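Local atomic coordinates of histone acetyltransferase HPA2 and related acetyltransferases (Corynebacterium glutamicum ATCC 13032, PDB entry 2QEC), a protein that probably transfers acyl groups, as a GCN5-related N-acetyltransferase, to a substrate that has not been established. Residues I159-T164 with Q170-L175; F123-L128 with A194-P199. The protein carries 1 engineered substitution. All coordinates share one frame; numbering follows the deposited sequence.

Contact 1: residues I159-T164 with Q170-L175; sequences IYLEAT and QLYNRL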
loop_
_atom_site.group_PDB
_atom_site.type_symbol
_atom_site.label_atom_id
_atom_site.label_comp_id
_atom_site.label_asym_id
_atom_site.label_seq_id
_atom_site.Cartn_x
_atom_site.Cartn_y
_atom_site.Cartn_z
ATOM N N ILE A 159 7.184 -6.435 1.955
ATOM C CA ILE A 159 8.277 -5.525 2.212
ATOM C C ILE A 159 7.874 -4.103 1.741
ATOM O O ILE A 159 7.379 -3.936 0.640
ATOM C CB ILE A 159 9.528 -5.948 1.458
ATOM C CG1 ILE A 159 9.806 -7.444 1.661
ATOM C CG2 ILE A 159 10.733 -5.096 1.938
ATOM C CD1 ILE A 159 11.106 -7.959 0.945
ATOM N N TYR A 160 8.137 -3.108 2.593
ATOM C CA TYR A 160 8.065 -1.668 2.272
ATOM C C TYR A 160 9.477 -1.054 2.189
ATOM O O TYR A 160 10.356 -1.427 2.943
ATOM C CB TYR A 160 7.223 -0.966 3.373
ATOM C CG TYR A 160 7.082 0.543 3.254
ATOM C CD1 TYR A 160 6.165 1.105 2.417
ATOM C CD2 TYR A 160 7.932 1.401 3.957
ATOM C CE1 TYR A 160 6.046 2.509 2.289
ATOM C CE2 TYR A 160 7.837 2.792 3.830
ATOM C CZ TYR A 160 6.849 3.333 2.994
ATOM O OH TYR A 160 6.715 4.702 2.848
ATOM N N LEU A 161 9.688 -0.151 1.235
ATOM C CA LEU A 161 10.838 0.687 1.183
ATOM C C LEU A 161 10.477 2.021 0.520
ATOM O O LEU A 161 9.400 2.210 -0.032
ATOM C CB LEU A 161 12.010 -0.009 0.446
ATOM C CG LEU A 161 11.780 -0.472 -1.004
ATOM C CD1 LEU A 161 11.852 0.694 -2.002
ATOM C CD2 LEU A 161 12.796 -1.496 -1.377
ATOM N N GLU A 162 11.395 2.970 0.603
ATOM C CA GLU A 162 11.251 4.281 -0.026
ATOM C C GLU A 162 12.423 4.513 -0.917
ATOM O O GLU A 162 13.538 4.653 -0.419
ATOM C CB GLU A 162 11.166 5.326 1.063
ATOM C CG GLU A 162 9.787 5.273 1.745
ATOM C CD GLU A 162 9.744 5.922 3.125
ATOM O OE1 GLU A 162 10.780 6.431 3.556
ATOM O OE2 GLU A 162 8.649 5.963 3.751
ATOM N N ALA A 163 12.208 4.504 -2.231
ATOM C CA ALA A 163 13.333 4.590 -3.183
ATOM C C ALA A 163 13.691 6.054 -3.437
ATOM O O ALA A 163 12.818 6.905 -3.607
ATOM C CB ALA A 163 12.991 3.862 -4.492
ATOM N N THR A 164 14.982 6.363 -3.428
ATOM C CA THR A 164 15.433 7.755 -3.542
ATOM C C THR A 164 15.751 8.263 -4.954
ATOM O O THR A 164 16.027 9.467 -5.115
ATOM C CB THR A 164 16.660 7.976 -2.691
ATOM O OG1 THR A 164 17.650 7.001 -3.054
ATOM C CG2 THR A 164 16.312 7.835 -1.204
ATOM N N GLN A 170 13.511 1.405 -10.298
ATOM C CA GLN A 170 13.482 0.432 -11.407
ATOM C C GLN A 170 14.153 -0.902 -11.018
ATOM O O GLN A 170 13.683 -1.984 -11.410
ATOM C CB GLN A 170 14.128 1.034 -12.679
ATOM C CG GLN A 170 13.254 2.073 -13.295
ATOM C CD GLN A 170 13.879 2.785 -14.483
ATOM O OE1 GLN A 170 15.098 2.803 -14.661
ATOM N NE2 GLN A 170 13.031 3.391 -15.292
ATOM N N LEU A 171 15.203 -0.818 -10.218
ATOM C CA LEU A 171 15.887 -1.996 -9.674
ATOM C C LEU A 171 14.947 -2.766 -8.760
ATOM O O LEU A 171 14.787 -3.985 -8.893
ATOM C CB LEU A 171 17.154 -1.574 -8.914
ATOM C CG LEU A 171 17.926 -2.610 -8.074
ATOM C CD1 LEU A 171 18.040 -3.983 -8.773
ATOM C CD2 LEU A 171 19.326 -2.083 -7.725
ATOM N N TYR A 172 14.280 -2.042 -7.866
ATOM C CA TYR A 172 13.318 -2.641 -6.943
ATOM C C TYR A 172 12.077 -3.194 -7.638
ATOM O O TYR A 172 11.612 -4.266 -7.274
ATOM C CB TYR A 172 12.936 -1.647 -5.845
ATOM C CG TYR A 172 14.098 -1.200 -4.990
ATOM C CD1 TYR A 172 14.977 -2.119 -4.469
ATOM C CD2 TYR A 172 14.304 0.156 -4.691
ATOM C CE1 TYR A 172 16.041 -1.720 -3.682
ATOM C CE2 TYR A 172 15.407 0.572 -3.910
ATOM C CZ TYR A 172 16.257 -0.380 -3.402
ATOM O OH TYR A 172 17.334 -0.028 -2.581
ATOM N N ASN A 173 11.550 -2.485 -8.634
ATOM C CA ASN A 173 10.481 -3.000 -9.483
ATOM C C ASN A 173 10.833 -4.331 -10.159
ATOM O O ASN A 173 9.995 -5.207 -10.264
ATOM C CB ASN A 173 10.088 -1.944 -10.523
ATOM C CG ASN A 173 8.828 -2.288 -11.296
ATOM O OD1 ASN A 173 8.845 -2.249 -12.509
ATOM N ND2 ASN A 173 7.714 -2.542 -10.611
ATOM N N ARG A 174 12.064 -4.487 -10.623
ATOM C CA ARG A 174 12.486 -5.765 -11.216
ATOM C C ARG A 174 12.570 -6.910 -10.174
ATOM O O ARG A 174 12.483 -8.083 -10.532
ATOM C CB ARG A 174 13.811 -5.589 -11.961
ATOM C CG ARG A 174 13.640 -4.835 -13.312
ATOM C CD ARG A 174 14.884 -4.904 -14.165
ATOM N NE ARG A 174 16.038 -4.311 -13.487
ATOM C CZ ARG A 174 16.351 -3.011 -13.492
ATOM N NH1 ARG A 174 15.591 -2.119 -14.138
ATOM N NH2 ARG A 174 17.435 -2.598 -12.838
ATOM N N LEU A 175 12.724 -6.560 -8.895
ATOM C CA LEU A 175 12.715 -7.537 -7.799
ATOM C C LEU A 175 11.345 -7.796 -7.205
ATOM O O LEU A 175 11.240 -8.495 -6.193
ATOM C CB LEU A 175 13.669 -7.065 -6.692
ATOM C CG LEU A 175 15.110 -6.934 -7.132
ATOM C CD1 LEU A 175 15.897 -6.131 -6.102
ATOM C CD2 LEU A 175 15.718 -8.306 -7.317
#

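Contact 2: residues F123-L128 with A194-P199; sequences FPHWYL and AMWKPP. With EDO (1,2-ethanediol), chain F.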
loop_
_atom_site.group_PDB
_atom_site.type_symbol
_atom_site.label_atom_id
_atom_site.label_comp_id
_atom_site.label_asym_id
_atom_site.label_seq_id
_atom_site.Cartn_x
_atom_site.Cartn_y
_atom_site.Cartn_z
ATOM N N PHE A 123 -0.457 -2.709 7.354
ATOM C CA PHE A 123 -0.507 -4.157 7.235
ATOM C C PHE A 123 0.902 -4.628 7.546
ATOM O O PHE A 123 1.845 -3.883 7.324
ATOM C CB PHE A 123 -0.866 -4.552 5.805
ATOM C CG PHE A 123 -2.192 -4.012 5.362
ATOM C CD1 PHE A 123 -3.342 -4.660 5.724
ATOM C CD2 PHE A 123 -2.284 -2.821 4.643
ATOM C CE1 PHE A 123 -4.595 -4.152 5.353
ATOM C CE2 PHE A 123 -3.495 -2.312 4.273
ATOM C CZ PHE A 123 -4.658 -2.997 4.620
ATOM N N PRO A 124 1.049 -5.859 8.070
ATOM C CA PRO A 124 2.392 -6.320 8.481
ATOM C C PRO A 124 3.352 -6.377 7.327
ATOM O O PRO A 124 2.985 -6.777 6.208
ATOM C CB PRO A 124 2.135 -7.724 9.051
ATOM C CG PRO A 124 0.644 -7.753 9.350
ATOM C CD PRO A 124 -0.002 -6.860 8.347
ATOM N N HIS A 125 4.581 -5.922 7.567
ATOM C CA HIS A 125 5.558 -5.908 6.530
ATOM C C HIS A 125 6.941 -5.809 7.105
ATOM O O HIS A 125 7.129 -5.260 8.199
ATOM C CB HIS A 125 5.345 -4.698 5.583
ATOM C CG HIS A 125 5.425 -3.359 6.263
ATOM N ND1 HIS A 125 4.328 -2.785 6.870
ATOM C CD2 HIS A 125 6.448 -2.478 6.418
ATOM C CE1 HIS A 125 4.682 -1.618 7.389
ATOM N NE2 HIS A 125 5.959 -1.400 7.118
ATOM N N TRP A 126 7.922 -6.264 6.324
ATOM C CA TRP A 126 9.327 -5.914 6.563
ATOM C C TRP A 126 9.597 -4.494 6.055
ATOM O O TRP A 126 8.953 -4.046 5.140
ATOM C CB TRP A 126 10.261 -6.855 5.817
ATOM C CG TRP A 126 10.241 -8.257 6.321
ATOM C CD1 TRP A 126 9.260 -9.203 6.125
ATOM C CD2 TRP A 126 11.204 -8.843 7.159
ATOM N NE1 TRP A 126 9.592 -10.366 6.782
ATOM C CE2 TRP A 126 10.804 -10.169 7.402
ATOM C CE3 TRP A 126 12.448 -8.386 7.693
ATOM C CZ2 TRP A 126 11.569 -11.038 8.170
ATOM C CZ3 TRP A 126 13.177 -9.246 8.457
ATOM C CH2 TRP A 126 12.750 -10.558 8.678
ATOM N N TYR A 127 10.541 -3.785 6.667
ATOM C CA TYR A 127 10.949 -2.465 6.174
ATOM C C TYR A 127 12.427 -2.502 5.925
ATOM O O TYR A 127 13.140 -2.759 6.846
ATOM C CB TYR A 127 10.658 -1.400 7.231
ATOM C CG TYR A 127 11.148 0.023 6.989
ATOM C CD1 TYR A 127 11.119 0.604 5.729
ATOM C CD2 TYR A 127 11.637 0.795 8.048
ATOM C CE1 TYR A 127 11.553 1.878 5.521
ATOM C CE2 TYR A 127 12.060 2.072 7.846
ATOM C CZ TYR A 127 12.001 2.617 6.589
ATOM O OH TYR A 127 12.445 3.890 6.378
ATOM N N LEU A 128 12.836 -2.201 4.701
ATOM C CA LEU A 128 14.230 -1.960 4.375
ATOM C C LEU A 128 14.512 -0.494 4.583
ATOM O O LEU A 128 14.101 0.334 3.759
ATOM C CB LEU A 128 14.514 -2.374 2.937
ATOM C CG LEU A 128 15.953 -2.064 2.500
ATOM C CD1 LEU A 128 16.953 -2.700 3.458
ATOM C CD2 LEU A 128 16.135 -2.513 1.072
ATOM N N ALA A 194 7.681 5.567 -2.422
ATOM C CA ALA A 194 7.298 4.440 -1.580
ATOM C C ALA A 194 6.968 3.278 -2.477
ATOM O O ALA A 194 6.232 3.446 -3.466
ATOM C CB ALA A 194 6.029 4.813 -0.770
HETATM N N MSE A 195 7.420 2.083 -2.101
HETATM C CA MSE A 195 7.151 0.870 -2.871
HETATM C C MSE A 195 6.815 -0.297 -1.943
HETATM O O MSE A 195 7.144 -0.277 -0.775
HETATM C CB MSE A 195 8.377 0.502 -3.721
HETATM C CG MSE A 195 8.891 1.655 -4.558
HETATM SE SE MSE A 195 10.204 1.169 -5.852
HETATM C CE MSE A 195 8.959 0.706 -7.021
ATOM N N TRP A 196 6.161 -1.312 -2.518
ATOM C CA TRP A 196 5.644 -2.452 -1.809
ATOM C C TRP A 196 5.937 -3.716 -2.580
ATOM O O TRP A 196 5.450 -3.865 -3.718
ATOM C CB TRP A 196 4.124 -2.283 -1.747
ATOM C CG TRP A 196 3.311 -3.270 -0.945
ATOM C CD1 TRP A 196 2.438 -4.190 -1.432
ATOM C CD2 TRP A 196 3.233 -3.358 0.477
ATOM N NE1 TRP A 196 1.831 -4.861 -0.401
ATOM C CE2 TRP A 196 2.301 -4.372 0.784
ATOM C CE3 TRP A 196 3.864 -2.682 1.525
ATOM C CZ2 TRP A 196 1.982 -4.718 2.093
ATOM C CZ3 TRP A 196 3.553 -3.035 2.834
ATOM C CH2 TRP A 196 2.618 -4.033 3.107
ATOM N N LYS A 197 6.615 -4.663 -1.942
ATOM C CA LYS A 197 6.644 -6.042 -2.449
ATOM C C LYS A 197 5.540 -6.824 -1.743
ATOM O O LYS A 197 5.565 -6.988 -0.523
ATOM C CB LYS A 197 8.008 -6.692 -2.257
ATOM C CG LYS A 197 8.041 -8.121 -2.753
ATOM C CD LYS A 197 9.418 -8.623 -3.006
ATOM C CE LYS A 197 9.428 -10.013 -3.643
ATOM N NZ LYS A 197 8.512 -11.033 -3.004
ATOM N N PRO A 198 4.518 -7.269 -2.509
ATOM C CA PRO A 198 3.351 -7.801 -1.845
ATOM C C PRO A 198 3.566 -9.147 -1.180
ATOM O O PRO A 198 4.501 -9.870 -1.547
ATOM C CB PRO A 198 2.300 -7.904 -2.948
ATOM C CG PRO A 198 3.038 -7.851 -4.228
ATOM C CD PRO A 198 4.419 -7.282 -3.980
ATOM N N PRO A 199 2.699 -9.477 -0.223
ATOM C CA PRO A 199 2.740 -10.798 0.360
ATOM C C PRO A 199 2.180 -11.787 -0.643
ATOM O O PRO A 199 1.587 -11.385 -1.637
ATOM C CB PRO A 199 1.874 -10.649 1.602
ATOM C CG PRO A 199 0.855 -9.634 1.218
ATOM C CD PRO A 199 1.635 -8.652 0.365
HETATM C C1 EDO F . 9.035 -10.927 0.344
HETATM O O1 EDO F . 8.451 -10.226 -0.748
HETATM C C2 EDO F . 10.272 -11.751 -0.007
HETATM O O2 EDO F . 10.170 -12.509 -1.206
#

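Contact 1: residues I159-T164 with Q170-L175
In the C-terminal half of the GNAT fold, strand 159-163 and the helix 166-174 that follows it meet where the side chains of Leu161 and Ala163 receive the ring of Tyr172. Leu161 carries most of this small apolar contact. Its CD2 stands almost exactly over the ring, 3.8 Å from the ring centroid of Tyr172 and 8° off the normal, a CH-pi contact, while Leu161 CD1, on the same side of the plane, sits beyond the ring's rim, 3.7 Å from Tyr172 CD2. Leu161 reaches this pose with CG lodged between the backbone N and the carbonyl carbon (chi1 58°), an orientation that spreads both methyls toward the helix. Ala163, two residues further along the same side of the strand, adds its methyl at the ring edge: its CB lies close to the ring plane, 3.9 Å from Tyr172 CD2. The element is a beta-alpha-beta crossover, since the chain continues from helix 166-174 into strand 178-183, parallel to 159-163 but separated from it by strand 192-197. Tyr172 lies in the helix-end sequence LYNRLGF, of a kind recurrent in GNAT enzymes; in several relatives the tyrosine here is a proposed general acid, a role not established for this protein. Met195 and Leu147 also pack on Tyr172, and a bound 1,2-ethanediol, probably from the crystallisation liquor, lies near its side chain. Beyond Tyr172, the ND2 of Asn173 bonds to the carbonyl of Phe177, tying the helix to the turn after it. On the opposite side of the strand, Tyr160 OH donates to Glu162 OE2, 2.5 Å away, a spacing short enough that its exact length is doubtful.

Contact 2: residues F123-L128 with A194-P199
An aromatic contact between His125 and Trp196 joins segment 123-128, where the chain enters strand 126-133, to segment 194-199 at the end of strand 192-197; these two strands flank 159-163 in the sheet. The pair is an offset edge-to-face arrangement: the six-membered ring of Trp196 turns an edge toward the face of His125, with the planes at 61° and the ring centroids 5.7 Å apart. The closest approach is not between the rings but at the beta carbon, His125 CB to Trp196 CZ3, 3.7 Å. Trp196 sends its indole toward residues 123-125 because chi1, -174°, sets CG trans to the main-chain nitrogen. There its far corner, CH2, lies 4.4 Å from Phe123 CB and near the carbonyl oxygens of Phe123 and Pro124. No hydrogen bond crosses between the segments, but the histidine is bonded within its own: His125 ND1 donates to Phe123 O over 2.8 Å, nearly straight at 169° and with the acceptor in the ring plane. His120 ND1 bonds to NE2 at the other side of the imidazole. The indole N-H of Trp196 goes to the carbonyl of Pro179 of the second subunit, where Leu180 of that subunit also packs on the ring. Two bonds thus hold the imidazole's rotation, the second subunit anchors the indole at its nitrogen, and what passes between the rings is dispersion and weak aromatic electrostatics.

Overall arrangement
Strand 159-163 connects the two contacts: contact 1 packs a helix onto one side of it, whereas the segments of contact 2 belong to its neighbours in the sheet, strands 126-133 and 192-197. Backbone pairs join them directly, Ile159 O to Lys197 N and Tyr160 N to Trp126 O, both probable hydrogen bonds. Contact 1 is buried and purely apolar, aliphatic groups against a phenol ring. Contact 2 is only partly buried and pairs two heteroaromatic rings whose nitrogens are bonded elsewhere. Both touch the second subunit, but contact 1 does so through residues beside the touching groups, contact 2 through Trp196 itself.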